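Local structure of cell envelope-related transcriptional attenuator domain-containing protein (Streptococcus agalactiae, 3OKZ) at residues Arg187-Gln191 with Lys242-Leu246; Pro19-Met25 with Val109-Ile115; Lys56-Thr60 with Arg273-Glu277; Trp38-Ser42 with Asn86-Ala90; Lys8-His12 with Met217-Ile221. The protein is of unknown function but belongs to the LytR/CpsA/Psr family, whose members probably attach cell-envelope glycopolymers to peptidoglycan, and is represented here by one part of the longer protein. All blocks are in the same frame, centred on the assembly; numbering follows the deposited sequence.

Contact 1 of 5, residues Arg187-Gln191 with Lys242-Leu246; sequences REVIQ and KSYQL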
# COMPACT_ATOMS: atom_id res chain seq x y z
N ARG A 187 2.00 6.67 4.73
CA ARG A 187 1.93 5.78 5.88
C ARG A 187 1.38 6.52 7.09
O ARG A 187 0.59 6.00 7.86
CB ARG A 187 3.32 5.22 6.21
CG ARG A 187 3.87 4.21 5.21
CD ARG A 187 5.32 3.89 5.53
NE ARG A 187 6.23 4.21 4.43
CZ ARG A 187 7.50 4.57 4.59
NH1 ARG A 187 8.00 4.66 5.81
NH2 ARG A 187 8.26 4.84 3.54
N GLU A 188 1.81 7.76 7.23
CA GLU A 188 1.37 8.60 8.32
C GLU A 188 -0.14 8.73 8.34
O GLU A 188 -0.78 8.45 9.35
CB GLU A 188 1.98 9.99 8.17
CG GLU A 188 1.67 10.97 9.27
CD GLU A 188 2.35 12.29 9.03
OE1 GLU A 188 3.42 12.27 8.38
OE2 GLU A 188 1.82 13.34 9.47
N VAL A 189 -0.72 9.16 7.22
CA VAL A 189 -2.17 9.32 7.16
C VAL A 189 -2.87 8.01 7.54
O VAL A 189 -3.84 8.02 8.29
CB VAL A 189 -2.63 9.81 5.75
CG1 VAL A 189 -4.11 10.13 5.76
CG2 VAL A 189 -1.87 11.06 5.35
N ILE A 190 -2.37 6.89 7.04
CA ILE A 190 -2.98 5.60 7.35
C ILE A 190 -2.91 5.32 8.84
O ILE A 190 -3.94 5.05 9.48
CB ILE A 190 -2.31 4.44 6.56
CG1 ILE A 190 -3.00 4.28 5.21
CG2 ILE A 190 -2.43 3.12 7.31
CD1 ILE A 190 -4.46 3.91 5.33
N GLN A 191 -1.71 5.40 9.40
CA GLN A 191 -1.50 5.14 10.82
C GLN A 191 -2.35 6.01 11.72
O GLN A 191 -2.93 5.52 12.69
CB GLN A 191 -0.03 5.34 11.19
CG GLN A 191 0.91 4.39 10.47
CD GLN A 191 2.35 4.76 10.70
OE1 GLN A 191 2.81 4.82 11.84
NE2 GLN A 191 3.08 5.00 9.62
N LYS A 242 5.18 -0.72 13.04
CA LYS A 242 6.54 -0.47 12.58
C LYS A 242 6.42 -0.33 11.07
O LYS A 242 6.00 -1.27 10.40
CB LYS A 242 7.46 -1.65 12.90
CG LYS A 242 8.04 -1.68 14.32
CD LYS A 242 8.84 -2.98 14.53
CE LYS A 242 9.54 -3.05 15.88
NZ LYS A 242 10.69 -2.10 15.98
N SER A 243 6.78 0.84 10.55
CA SER A 243 6.69 1.12 9.11
C SER A 243 8.02 0.98 8.37
O SER A 243 9.07 1.43 8.84
CB SER A 243 6.15 2.53 8.89
OG SER A 243 4.97 2.72 9.66
N TYR A 244 7.97 0.36 7.19
CA TYR A 244 9.16 0.18 6.38
C TYR A 244 8.89 0.54 4.93
O TYR A 244 7.75 0.47 4.47
CB TYR A 244 9.64 -1.27 6.44
CG TYR A 244 9.83 -1.82 7.83
CD1 TYR A 244 8.72 -2.15 8.63
CD2 TYR A 244 11.10 -2.02 8.36
CE1 TYR A 244 8.88 -2.66 9.91
CE2 TYR A 244 11.28 -2.53 9.64
CZ TYR A 244 10.17 -2.85 10.41
OH TYR A 244 10.35 -3.33 11.69
N GLN A 245 9.95 0.91 4.22
CA GLN A 245 9.85 1.28 2.81
C GLN A 245 10.76 0.38 1.98
O GLN A 245 11.96 0.27 2.24
CB GLN A 245 10.23 2.76 2.62
CG GLN A 245 10.28 3.21 1.14
CD GLN A 245 8.92 3.23 0.47
OE1 GLN A 245 8.03 3.98 0.86
NE2 GLN A 245 8.76 2.40 -0.55
N LEU A 246 10.19 -0.28 0.99
CA LEU A 246 10.95 -1.16 0.11
C LEU A 246 11.50 -0.30 -1.03
O LEU A 246 10.73 0.29 -1.79
CB LEU A 246 10.03 -2.24 -0.45
CG LEU A 246 10.64 -3.13 -1.53
CD1 LEU A 246 11.77 -3.96 -0.92
CD2 LEU A 246 9.56 -4.03 -2.11

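Contact 2 of 5, residues Pro19-Met25 with Val109-Ile115; sequences PFSILLM and VDYFMQI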
# COMPACT_ATOMS: atom_id res chain seq x y z
N PRO A 19 -1.96 -14.89 12.57
CA PRO A 19 -1.32 -13.71 11.98
C PRO A 19 -1.60 -13.66 10.48
O PRO A 19 -1.67 -14.70 9.82
CB PRO A 19 0.16 -13.94 12.26
CG PRO A 19 0.14 -14.68 13.53
CD PRO A 19 -0.98 -15.67 13.33
N PHE A 20 -1.78 -12.46 9.92
CA PHE A 20 -2.06 -12.43 8.50
C PHE A 20 -1.49 -11.23 7.77
O PHE A 20 -1.01 -10.28 8.38
CB PHE A 20 -3.56 -12.53 8.28
CG PHE A 20 -4.32 -11.32 8.73
CD1 PHE A 20 -4.61 -10.29 7.84
CD2 PHE A 20 -4.75 -11.20 10.06
CE1 PHE A 20 -5.33 -9.17 8.25
CE2 PHE A 20 -5.47 -10.07 10.48
CZ PHE A 20 -5.76 -9.06 9.57
N SER A 21 -1.54 -11.32 6.44
CA SER A 21 -1.05 -10.26 5.57
C SER A 21 -2.17 -9.78 4.68
O SER A 21 -2.94 -10.57 4.14
CB SER A 21 0.10 -10.76 4.68
OG SER A 21 -0.33 -11.70 3.71
N ILE A 22 -2.26 -8.47 4.56
CA ILE A 22 -3.27 -7.87 3.72
C ILE A 22 -2.59 -6.81 2.86
O ILE A 22 -1.76 -6.03 3.34
CB ILE A 22 -4.38 -7.22 4.56
CG1 ILE A 22 -5.42 -6.57 3.65
CG2 ILE A 22 -3.78 -6.22 5.52
CD1 ILE A 22 -6.59 -5.90 4.39
N LEU A 23 -2.90 -6.84 1.57
CA LEU A 23 -2.35 -5.87 0.65
C LEU A 23 -3.32 -4.72 0.67
O LEU A 23 -4.46 -4.85 0.22
CB LEU A 23 -2.29 -6.44 -0.76
CG LEU A 23 -1.75 -5.45 -1.79
CD1 LEU A 23 -0.38 -4.98 -1.34
CD2 LEU A 23 -1.66 -6.10 -3.15
N LEU A 24 -2.87 -3.61 1.23
CA LEU A 24 -3.68 -2.42 1.33
C LEU A 24 -3.36 -1.52 0.13
O LEU A 24 -2.20 -1.21 -0.14
CB LEU A 24 -3.40 -1.73 2.67
CG LEU A 24 -4.23 -0.55 3.17
CD1 LEU A 24 -3.74 0.74 2.53
CD2 LEU A 24 -5.71 -0.80 2.89
N MSE A 25 -4.39 -1.12 -0.61
CA MSE A 25 -4.19 -0.26 -1.77
C MSE A 25 -5.14 0.92 -1.91
O MSE A 25 -6.35 0.81 -1.67
CB MSE A 25 -4.29 -1.05 -3.06
CG MSE A 25 -3.38 -2.23 -3.15
SE MSE A 25 -3.79 -3.13 -4.81
CE MSE A 25 -2.38 -2.40 -5.88
N VAL A 109 -0.37 -13.64 -0.04
CA VAL A 109 -0.99 -12.53 0.68
C VAL A 109 -2.42 -12.85 1.12
O VAL A 109 -3.36 -12.72 0.34
CB VAL A 109 -1.00 -11.27 -0.20
CG1 VAL A 109 -1.55 -10.09 0.57
CG2 VAL A 109 0.39 -10.98 -0.71
N ASP A 110 -2.58 -13.24 2.38
CA ASP A 110 -3.88 -13.57 2.95
C ASP A 110 -5.09 -12.79 2.41
O ASP A 110 -6.00 -13.35 1.81
CB ASP A 110 -3.81 -13.41 4.47
CG ASP A 110 -3.03 -14.53 5.13
OD1 ASP A 110 -2.41 -14.29 6.17
OD2 ASP A 110 -3.06 -15.65 4.59
N TYR A 111 -5.09 -11.48 2.64
CA TYR A 111 -6.21 -10.67 2.18
C TYR A 111 -5.81 -9.54 1.25
O TYR A 111 -4.68 -9.47 0.78
CB TYR A 111 -6.98 -10.12 3.39
CG TYR A 111 -7.42 -11.22 4.32
CD1 TYR A 111 -6.61 -11.65 5.37
CD2 TYR A 111 -8.61 -11.92 4.07
CE1 TYR A 111 -6.97 -12.75 6.15
CE2 TYR A 111 -8.97 -13.02 4.84
CZ TYR A 111 -8.15 -13.44 5.88
OH TYR A 111 -8.48 -14.56 6.59
N PHE A 112 -6.74 -8.64 1.00
CA PHE A 112 -6.51 -7.54 0.10
C PHE A 112 -7.59 -6.49 0.29
O PHE A 112 -8.78 -6.81 0.40
CB PHE A 112 -6.54 -8.07 -1.34
CG PHE A 112 -6.96 -7.06 -2.35
CD1 PHE A 112 -6.03 -6.21 -2.94
CD2 PHE A 112 -8.31 -6.95 -2.70
CE1 PHE A 112 -6.42 -5.25 -3.87
CE2 PHE A 112 -8.72 -5.99 -3.63
CZ PHE A 112 -7.77 -5.13 -4.21
N MSE A 113 -7.18 -5.24 0.33
CA MSE A 113 -8.14 -4.17 0.50
C MSE A 113 -7.81 -2.99 -0.40
O MSE A 113 -6.64 -2.57 -0.51
CB MSE A 113 -8.19 -3.72 1.95
CG MSE A 113 -9.16 -2.58 2.20
SE MSE A 113 -9.23 -2.02 4.03
CE MSE A 113 -10.72 -3.08 4.61
N GLN A 114 -8.83 -2.46 -1.06
CA GLN A 114 -8.62 -1.31 -1.92
C GLN A 114 -9.65 -0.25 -1.60
O GLN A 114 -10.82 -0.56 -1.35
CB GLN A 114 -8.68 -1.72 -3.39
CG GLN A 114 -10.03 -2.19 -3.91
CD GLN A 114 -9.90 -2.83 -5.28
OE1 GLN A 114 -8.97 -2.52 -6.03
NE2 GLN A 114 -10.82 -3.71 -5.62
N ILE A 115 -9.19 1.00 -1.58
CA ILE A 115 -10.03 2.15 -1.29
C ILE A 115 -9.70 3.27 -2.28
O ILE A 115 -8.52 3.56 -2.51
CB ILE A 115 -9.79 2.65 0.15
CG1 ILE A 115 -9.97 1.48 1.13
CG2 ILE A 115 -10.78 3.77 0.49
CD1 ILE A 115 -10.01 1.88 2.60

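Contact 3 of 5, residues Lys56-Thr60 with Arg273-Glu277; sequences KTTMT and RIKKE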
# COMPACT_ATOMS: atom_id res chain seq x y z
N LYS A 56 1.71 -7.27 17.35
CA LYS A 56 2.44 -6.25 16.60
C LYS A 56 1.97 -6.13 15.16
O LYS A 56 1.33 -7.03 14.61
CB LYS A 56 3.94 -6.58 16.63
CG LYS A 56 4.83 -5.55 15.92
CD LYS A 56 6.32 -5.87 16.13
CE LYS A 56 6.69 -7.28 15.65
NZ LYS A 56 8.13 -7.63 15.88
N THR A 57 2.28 -4.99 14.55
CA THR A 57 1.91 -4.73 13.16
C THR A 57 3.03 -4.03 12.41
O THR A 57 3.74 -3.19 12.97
CB THR A 57 0.65 -3.85 13.10
OG1 THR A 57 -0.48 -4.61 13.52
CG2 THR A 57 0.42 -3.34 11.68
N THR A 58 3.20 -4.39 11.14
CA THR A 58 4.22 -3.76 10.32
C THR A 58 3.63 -3.36 8.98
O THR A 58 2.76 -4.05 8.44
CB THR A 58 5.38 -4.72 10.02
OG1 THR A 58 4.98 -5.67 9.02
CG2 THR A 58 5.80 -5.45 11.30
N MSE A 59 4.11 -2.24 8.45
CA MSE A 59 3.65 -1.75 7.16
C MSE A 59 4.81 -1.51 6.23
O MSE A 59 5.72 -0.73 6.53
CB MSE A 59 2.92 -0.43 7.32
CG MSE A 59 1.71 -0.50 8.19
SE MSE A 59 0.85 1.19 8.07
CE MSE A 59 -0.38 0.75 6.65
N THR A 60 4.78 -2.18 5.09
CA THR A 60 5.83 -2.00 4.12
C THR A 60 5.29 -1.40 2.82
O THR A 60 4.49 -2.01 2.10
CB THR A 60 6.56 -3.34 3.89
OG1 THR A 60 7.18 -3.73 5.12
CG2 THR A 60 7.65 -3.21 2.82
N ARG A 273 11.81 -10.73 6.68
CA ARG A 273 11.39 -9.90 7.81
C ARG A 273 9.87 -10.03 7.87
O ARG A 273 9.28 -10.23 8.94
CB ARG A 273 11.79 -8.44 7.56
CG ARG A 273 11.60 -7.50 8.74
CD ARG A 273 10.39 -6.60 8.55
NE ARG A 273 10.43 -5.87 7.28
CZ ARG A 273 11.41 -5.06 6.89
NH1 ARG A 273 12.47 -4.86 7.67
NH2 ARG A 273 11.34 -4.46 5.71
N ILE A 274 9.24 -9.94 6.70
CA ILE A 274 7.79 -10.07 6.61
C ILE A 274 7.39 -11.51 6.94
O ILE A 274 6.46 -11.74 7.71
CB ILE A 274 7.28 -9.73 5.19
CG1 ILE A 274 7.48 -8.23 4.93
CG2 ILE A 274 5.83 -10.11 5.04
CD1 ILE A 274 6.82 -7.74 3.65
N LYS A 275 8.11 -12.48 6.36
CA LYS A 275 7.83 -13.89 6.62
C LYS A 275 7.85 -14.20 8.11
O LYS A 275 6.97 -14.91 8.61
CB LYS A 275 8.84 -14.76 5.87
CG LYS A 275 8.52 -14.91 4.40
CD LYS A 275 9.62 -15.58 3.62
CE LYS A 275 9.20 -15.75 2.18
NZ LYS A 275 10.34 -16.12 1.31
N LYS A 276 8.84 -13.67 8.83
CA LYS A 276 8.92 -13.91 10.26
C LYS A 276 7.63 -13.41 10.94
O LYS A 276 7.18 -13.99 11.92
CB LYS A 276 10.12 -13.19 10.87
CG LYS A 276 10.19 -13.33 12.39
CD LYS A 276 11.22 -12.39 13.03
CE LYS A 276 12.64 -12.68 12.56
NZ LYS A 276 13.65 -11.78 13.19
N GLU A 277 7.05 -12.34 10.40
CA GLU A 277 5.82 -11.76 10.95
C GLU A 277 4.62 -12.68 10.78
O GLU A 277 3.79 -12.80 11.69
CB GLU A 277 5.50 -10.42 10.28
CG GLU A 277 6.51 -9.34 10.55
CD GLU A 277 6.80 -9.20 12.02
OE1 GLU A 277 5.84 -9.30 12.82
OE2 GLU A 277 7.98 -8.98 12.38

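Contact 4 of 5, residues Trp38-Ser42 with Asn86-Ala90; sequences WSGNS and NAAYA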
# COMPACT_ATOMS: atom_id res chain seq x y z
N TRP A 38 -13.88 -0.11 -10.32
CA TRP A 38 -12.64 -0.38 -9.61
C TRP A 38 -11.43 -0.58 -10.51
O TRP A 38 -10.62 -1.47 -10.28
CB TRP A 38 -12.78 -1.61 -8.69
CG TRP A 38 -13.42 -1.27 -7.39
CD1 TRP A 38 -14.65 -1.66 -6.96
CD2 TRP A 38 -12.91 -0.37 -6.39
NE1 TRP A 38 -14.95 -1.05 -5.76
CE2 TRP A 38 -13.90 -0.25 -5.39
CE3 TRP A 38 -11.72 0.35 -6.25
CZ2 TRP A 38 -13.74 0.57 -4.27
CZ3 TRP A 38 -11.56 1.16 -5.12
CH2 TRP A 38 -12.57 1.27 -4.15
N SER A 39 -11.32 0.27 -11.53
CA SER A 39 -10.20 0.21 -12.47
C SER A 39 -9.48 1.53 -12.39
O SER A 39 -10.10 2.58 -12.24
CB SER A 39 -10.69 -0.01 -13.89
OG SER A 39 -11.38 1.13 -14.36
N GLY A 40 -8.16 1.49 -12.51
CA GLY A 40 -7.41 2.73 -12.43
C GLY A 40 -5.92 2.53 -12.23
O GLY A 40 -5.30 1.73 -12.92
N ASN A 41 -5.36 3.27 -11.28
CA ASN A 41 -3.94 3.21 -10.99
C ASN A 41 -3.63 3.01 -9.51
O ASN A 41 -4.29 3.59 -8.65
CB ASN A 41 -3.27 4.49 -11.49
CG ASN A 41 -3.01 4.46 -12.97
OD1 ASN A 41 -2.06 3.81 -13.43
ND2 ASN A 41 -3.85 5.14 -13.75
N SER A 42 -2.63 2.18 -9.23
CA SER A 42 -2.23 1.92 -7.86
C SER A 42 -1.58 3.20 -7.37
O SER A 42 -0.42 3.47 -7.65
CB SER A 42 -1.23 0.76 -7.78
OG SER A 42 0.01 1.07 -8.40
N ASN A 86 4.00 -0.39 -10.72
CA ASN A 86 2.81 0.43 -10.79
C ASN A 86 1.83 -0.09 -11.85
O ASN A 86 0.61 0.03 -11.69
CB ASN A 86 3.23 1.87 -11.10
CG ASN A 86 2.06 2.83 -11.15
OD1 ASN A 86 1.42 3.10 -10.13
ND2 ASN A 86 1.78 3.35 -12.33
N ALA A 87 2.37 -0.69 -12.91
CA ALA A 87 1.57 -1.19 -14.03
C ALA A 87 0.73 -2.45 -13.82
O ALA A 87 -0.09 -2.77 -14.67
CB ALA A 87 2.46 -1.38 -15.25
N ALA A 88 0.94 -3.17 -12.72
CA ALA A 88 0.16 -4.38 -12.47
C ALA A 88 -1.33 -4.03 -12.42
O ALA A 88 -2.12 -4.50 -13.24
CB ALA A 88 0.59 -5.03 -11.18
N TYR A 89 -1.70 -3.20 -11.45
CA TYR A 89 -3.10 -2.79 -11.30
C TYR A 89 -3.55 -2.05 -12.56
O TYR A 89 -4.62 -2.32 -13.10
CB TYR A 89 -3.25 -1.88 -10.08
CG TYR A 89 -4.68 -1.63 -9.63
CD1 TYR A 89 -5.49 -0.71 -10.29
CD2 TYR A 89 -5.21 -2.31 -8.53
CE1 TYR A 89 -6.80 -0.48 -9.86
CE2 TYR A 89 -6.52 -2.08 -8.10
CZ TYR A 89 -7.30 -1.17 -8.77
OH TYR A 89 -8.59 -0.94 -8.34
N ALA A 90 -2.71 -1.13 -13.03
CA ALA A 90 -3.01 -0.35 -14.23
C ALA A 90 -3.51 -1.19 -15.42
O ALA A 90 -4.42 -0.78 -16.13
CB ALA A 90 -1.78 0.45 -14.65
O HOH W 1 -1.38 1.54 -11.50

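Contact 5 of 5, residues Lys8-His12 with Met217-Ile221; sequences KSKSH and MQTNI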
# COMPACT_ATOMS: atom_id res chain seq x y z
N LYS A 8 -13.93 -14.31 -1.53
CA LYS A 8 -12.81 -14.63 -2.46
C LYS A 8 -11.53 -14.91 -1.69
O LYS A 8 -10.45 -15.01 -2.28
CB LYS A 8 -12.55 -13.47 -3.44
CG LYS A 8 -13.60 -13.29 -4.53
CD LYS A 8 -14.93 -12.80 -3.98
CE LYS A 8 -14.83 -11.39 -3.39
NZ LYS A 8 -14.55 -10.35 -4.42
N SER A 9 -11.63 -15.05 -0.37
CA SER A 9 -10.45 -15.30 0.43
C SER A 9 -10.31 -16.74 0.89
O SER A 9 -10.81 -17.11 1.95
CB SER A 9 -10.43 -14.40 1.67
OG SER A 9 -9.34 -14.76 2.51
N LYS A 10 -9.62 -17.54 0.08
CA LYS A 10 -9.40 -18.93 0.42
C LYS A 10 -8.45 -19.05 1.61
O LYS A 10 -7.67 -20.00 1.72
CB LYS A 10 -8.85 -19.69 -0.79
CG LYS A 10 -8.04 -18.87 -1.80
CD LYS A 10 -6.69 -18.38 -1.26
CE LYS A 10 -6.80 -17.05 -0.51
NZ LYS A 10 -7.29 -15.95 -1.39
N SER A 11 -8.51 -18.06 2.50
CA SER A 11 -7.68 -18.03 3.70
C SER A 11 -8.62 -17.95 4.90
O SER A 11 -9.68 -17.34 4.82
CB SER A 11 -6.77 -16.80 3.69
OG SER A 11 -5.95 -16.75 4.85
N HIS A 12 -8.22 -18.57 6.00
CA HIS A 12 -9.06 -18.57 7.19
C HIS A 12 -8.35 -17.96 8.39
O HIS A 12 -8.82 -18.07 9.52
CB HIS A 12 -9.51 -20.00 7.52
CG HIS A 12 -10.25 -20.66 6.41
ND1 HIS A 12 -11.45 -20.18 5.93
CD2 HIS A 12 -9.96 -21.76 5.68
CE1 HIS A 12 -11.87 -20.95 4.94
NE2 HIS A 12 -10.98 -21.92 4.76
N MSE A 217 -14.75 1.25 -1.21
CA MSE A 217 -13.66 0.37 -0.82
C MSE A 217 -14.16 -1.05 -1.01
O MSE A 217 -15.29 -1.36 -0.65
CB MSE A 217 -13.24 0.62 0.64
CG MSE A 217 -14.10 -0.04 1.69
SE MSE A 217 -13.27 -1.60 2.49
CE MSE A 217 -14.49 -2.95 1.83
N GLN A 218 -13.31 -1.89 -1.59
CA GLN A 218 -13.66 -3.28 -1.87
C GLN A 218 -12.62 -4.21 -1.23
O GLN A 218 -11.42 -4.08 -1.48
CB GLN A 218 -13.73 -3.50 -3.38
CG GLN A 218 -14.37 -4.81 -3.82
CD GLN A 218 -13.35 -5.91 -4.12
OE1 GLN A 218 -13.72 -7.03 -4.49
NE2 GLN A 218 -12.07 -5.58 -3.98
N THR A 219 -13.08 -5.14 -0.40
CA THR A 219 -12.18 -6.06 0.26
C THR A 219 -12.37 -7.53 -0.06
O THR A 219 -13.44 -7.98 -0.47
CB THR A 219 -12.24 -5.92 1.80
OG1 THR A 219 -11.46 -6.96 2.39
CG2 THR A 219 -13.68 -6.03 2.29
N ASN A 220 -11.28 -8.27 0.14
CA ASN A 220 -11.22 -9.70 -0.08
C ASN A 220 -11.87 -10.38 1.13
O ASN A 220 -12.20 -11.57 1.11
CB ASN A 220 -9.76 -10.12 -0.18
CG ASN A 220 -9.57 -11.41 -0.89
OD1 ASN A 220 -8.46 -11.90 -1.03
ND2 ASN A 220 -10.67 -11.99 -1.35
N ILE A 221 -12.04 -9.61 2.19
CA ILE A 221 -12.62 -10.08 3.43
C ILE A 221 -14.10 -10.40 3.31
O ILE A 221 -14.78 -9.91 2.40
CB ILE A 221 -12.42 -9.04 4.54
CG1 ILE A 221 -10.91 -8.87 4.81
CG2 ILE A 221 -13.15 -9.45 5.81
CD1 ILE A 221 -10.59 -7.83 5.87

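Contact 1 of 5, residues Arg187-Gln191 with Lys242-Leu246
Arg187 reaches from its helix across strand residues Ser243 to Gln245 and buries the most surface here. Its CG lies beside the backbone N (chi1 -71°), and a bend at chi3 brings the guanidinium toward Gln245. CD packs on Ser243 CB at 3.7 Å, while that CB also sits near the plane of the guanidinium, at its edge. Over one face of the group lie Gln245 CA and the carbonyl of Tyr244, whose O is 4.0 Å from Arg187 NE. This is a helix laid nearly antiparallel on a beta strand, 154° between directions and 10.7 Å between axes, as part of the layered alpha/beta core: helix 178-200 covers the sheet face that receives Ser243, and Tyr244 points away, to the face where it forms a cation-pi pair with Arg273. Arg187 NH2 donates to Gln245 OE1 at 2.8 Å, although the position of that oxygen is less certain; the two side chains cross at about a right angle. Gln245 NE2 turns back to the carbonyl O of Leu246 (3.1 Å). One helical turn after Arg187, Gln191 brings NE2 to 3.0 Å from Ser243 OG, at an angle too poor for a hydrogen bond.

Contact 2 of 5, residues Pro19-Met25 with Val109-Ile115
Strands 20-25 and 111-115 run parallel, 4.2 Å apart at closest approach, and the bonds alternate as expected: Tyr111 N to Ser21 O, Leu23 N to Tyr111 O, Met113 N to Leu23 O, Met25 N to Met113 O and Ile115 N to Met25 O. Just before the pairing, Asp110 OD1 takes the amide of Ser21 (3.1 Å) on its anti side, 24° out of the carboxylate plane, and Ser21 OG weakly accepts from Asp110 N. On one face Tyr111 presents its ring edge to the face of Phe20, an offset edge-to-face pair with planes at 90° and centroids 5.3 Å apart. Next along the same face, Ile22 CD1 packs on Met113 CB at 3.6 Å, and Leu24 lies alongside Met113, its CD2 3.9 Å from the selenium. Met25, also selenomethionine, points to the other face; a bend at chi3 (99°) accompanies its Met-aromatic contact, with SE in plane at the edge of the Phe112 ring, 3.5 Å from CE1. Val109 CG1 meets Leu23 CB there. Helix 93-105 covers this Met25 and Phe112 face, and helix 178-200 reaches Leu24 on the other: a buried parallel pair within the mixed sheet of the LytR/CpsA/Psr alpha/beta fold.

Contact 3 of 5, residues Lys56-Thr60 with Arg273-Glu277
Glu277 and Thr58 approach from opposite directions, the glutamate descending from the last turn of helix 264-277 and the threonine rising from strand 56-62. The contact is helix-on-sheet packing in the alpha/beta fold: the two elements run close to antiparallel, at 149°, with axes 10.1 Å apart, and every second strand residue, Lys56, Thr58 and Thr60, faces the helix. Thr58 offers its methyl group to the carboxylate carbon, CG2 standing 3.9 Å from Glu277 CD. The hydroxyl of the same residue sits between the backbone N and the carbonyl carbon (chi1 76°), turned to another strand, where it hydrogen-bonds Thr49 OG1. Glu277 is bent at chi2 (-51°), which folds the carboxylate over toward Lys56. That lysine arrives across it at about a right angle rather than end-on: after an extended start its chain kinks at chi3, bringing CE to 3.6 Å from Glu277 OE1. The resulting salt bridge is a long one. Because Glu277 is largely buried and belongs to the C-terminal end of its helix, where a negative charge is generally disfavoured, the nearby ammonium may ease its ionisation. One turn earlier the packing is looser. Arg273 comes nearer the strand at its end, and its guanidinium forms a cation-pi pair with Tyr244 of the adjoining strand 241-252, while Ile274 leans inward and also touches Leu47. Both lie near Thr60, whose OG1 is 4.3 Å from Ile274 CD1. At the other end, Lys56 NZ remains 3.8 Å from Glu277 OE2.

Contact 4 of 5, residues Trp38-Ser42 with Asn86-Ala90
Tyr89 supplies most of the packing, its ring lying along the backbone from Trp38 to Ser42. With CG anti to the backbone N (chi1 -167°) the ring extends from the short helix 87-90 to meet the loop edge-on: Gly40 N lies in the plane of the ring, 3.6 Å from CE1. At its root, Tyr89 CB packs on Ser42 CB at 4.0 Å. Gly40 itself has backbone angles (165/-132) that favour glycine. The indole of Trp38 also shows an edge, CE3 being 4.0 Å from Tyr89 OH. Beside Ala90 the contacts are weaker in kind: its CA forms a CA-H...O contact with Gly40 O at 3.4 Å, and its methyl carbon lies 3.6 Å from Asn41 OD1.

Among the polar groups, the phenolic oxygen comes close to the main chain, Tyr89 OH standing 2.9 Å from Trp38 O, in a geometry that does not make a hydrogen bond; the hydroxyl is hydrogen-bonded instead to Gln114 OE1 of strand 111-116. A water joins the two segments: it accepts from Ser42 N (2.7 Å) and donates to Asn41 OD1, while its approach to the main-chain Asn86 O is unusually short and so less certain. Around this junction, Ala94 and Ala97 of helix 93-105 and Met25 and Val27 of strand 20-28 pack on Tyr89, while Trp38 reaches Gln114 and Asn116 of strand 111-116, placing the contact beside the start of strand 41-51.

Contact 5 of 5, residues Lys8-His12 with Met217-Ile221
Asn220 pushes its amide against the backbone where Lys8 joins Ser9, and this is the close part of an otherwise sparse surface contact. A chi1 of -159° sends the side chain outward from the end of strand 217-219, and ND2 comes to 3.2 Å from Lys8 CB. The same nitrogen lies 3.2 Å from Lys8 O, but the angle is too poor for a hydrogen bond, and the amide of Ser9 meets it donor to donor; the Asn220 amide is thus packed against the Lys8-Ser9 peptide without a clear hydrogen bond. Ser9 points toward the strand end and adds its CB, 3.4 Å from Asn220 O.

Away from this spot the contact thins out. Lys8, the first modelled residue, is exposed; its chain is bent at chi2, chi3 and chi4 and curls along the strand until NZ comes close to the Gln218 amide. Lys10 is likewise exposed and turns back on its own segment, NZ giving a weak hydrogen bond to Lys8 O and lying 4.2 Å from Asn220 OD1. On the strand side, Thr219 OG1 accepts from Ile221 N at 2.7 Å, an ST turn that closes the strand just as Asn220 projects.

Strand 217-219 is the outermost strand at one side of the mixed sheet and pairs antiparallel with strand 111-116 through Gln218 with Gln114 and Asn220 with Phe112. The N-terminal segment passes alongside it before strand 20-28, with Ser9 touching Tyr111 and Ser11 OG hydrogen-bonded to Asp110 OD2.

In the fold
All five contacts reach one mixed sheet. Contact 2 is a parallel strand pair of that sheet, one strand in from the edge strand 217-219, and contact 5 lies beside it, centres 8 Å apart, across the pairing of strands 111-116 and 217-219. Contacts 1 and 3, with centres 12 Å apart, sandwich neighbouring strands 241-252 and 56-62: helix 178-200 takes one face and helix 264-277 the other, and Ile190 touches Met59. Contact 4 meets contact 2 through Gln114 and Met25 and meets contact 5 where Trp38 packs on Met217 and Gln218, but is about 24 Å centre to centre from contact 3, on the opposite side of the chain's centre. Along the sequence, contact 5 encloses contact 2, which encloses contact 4.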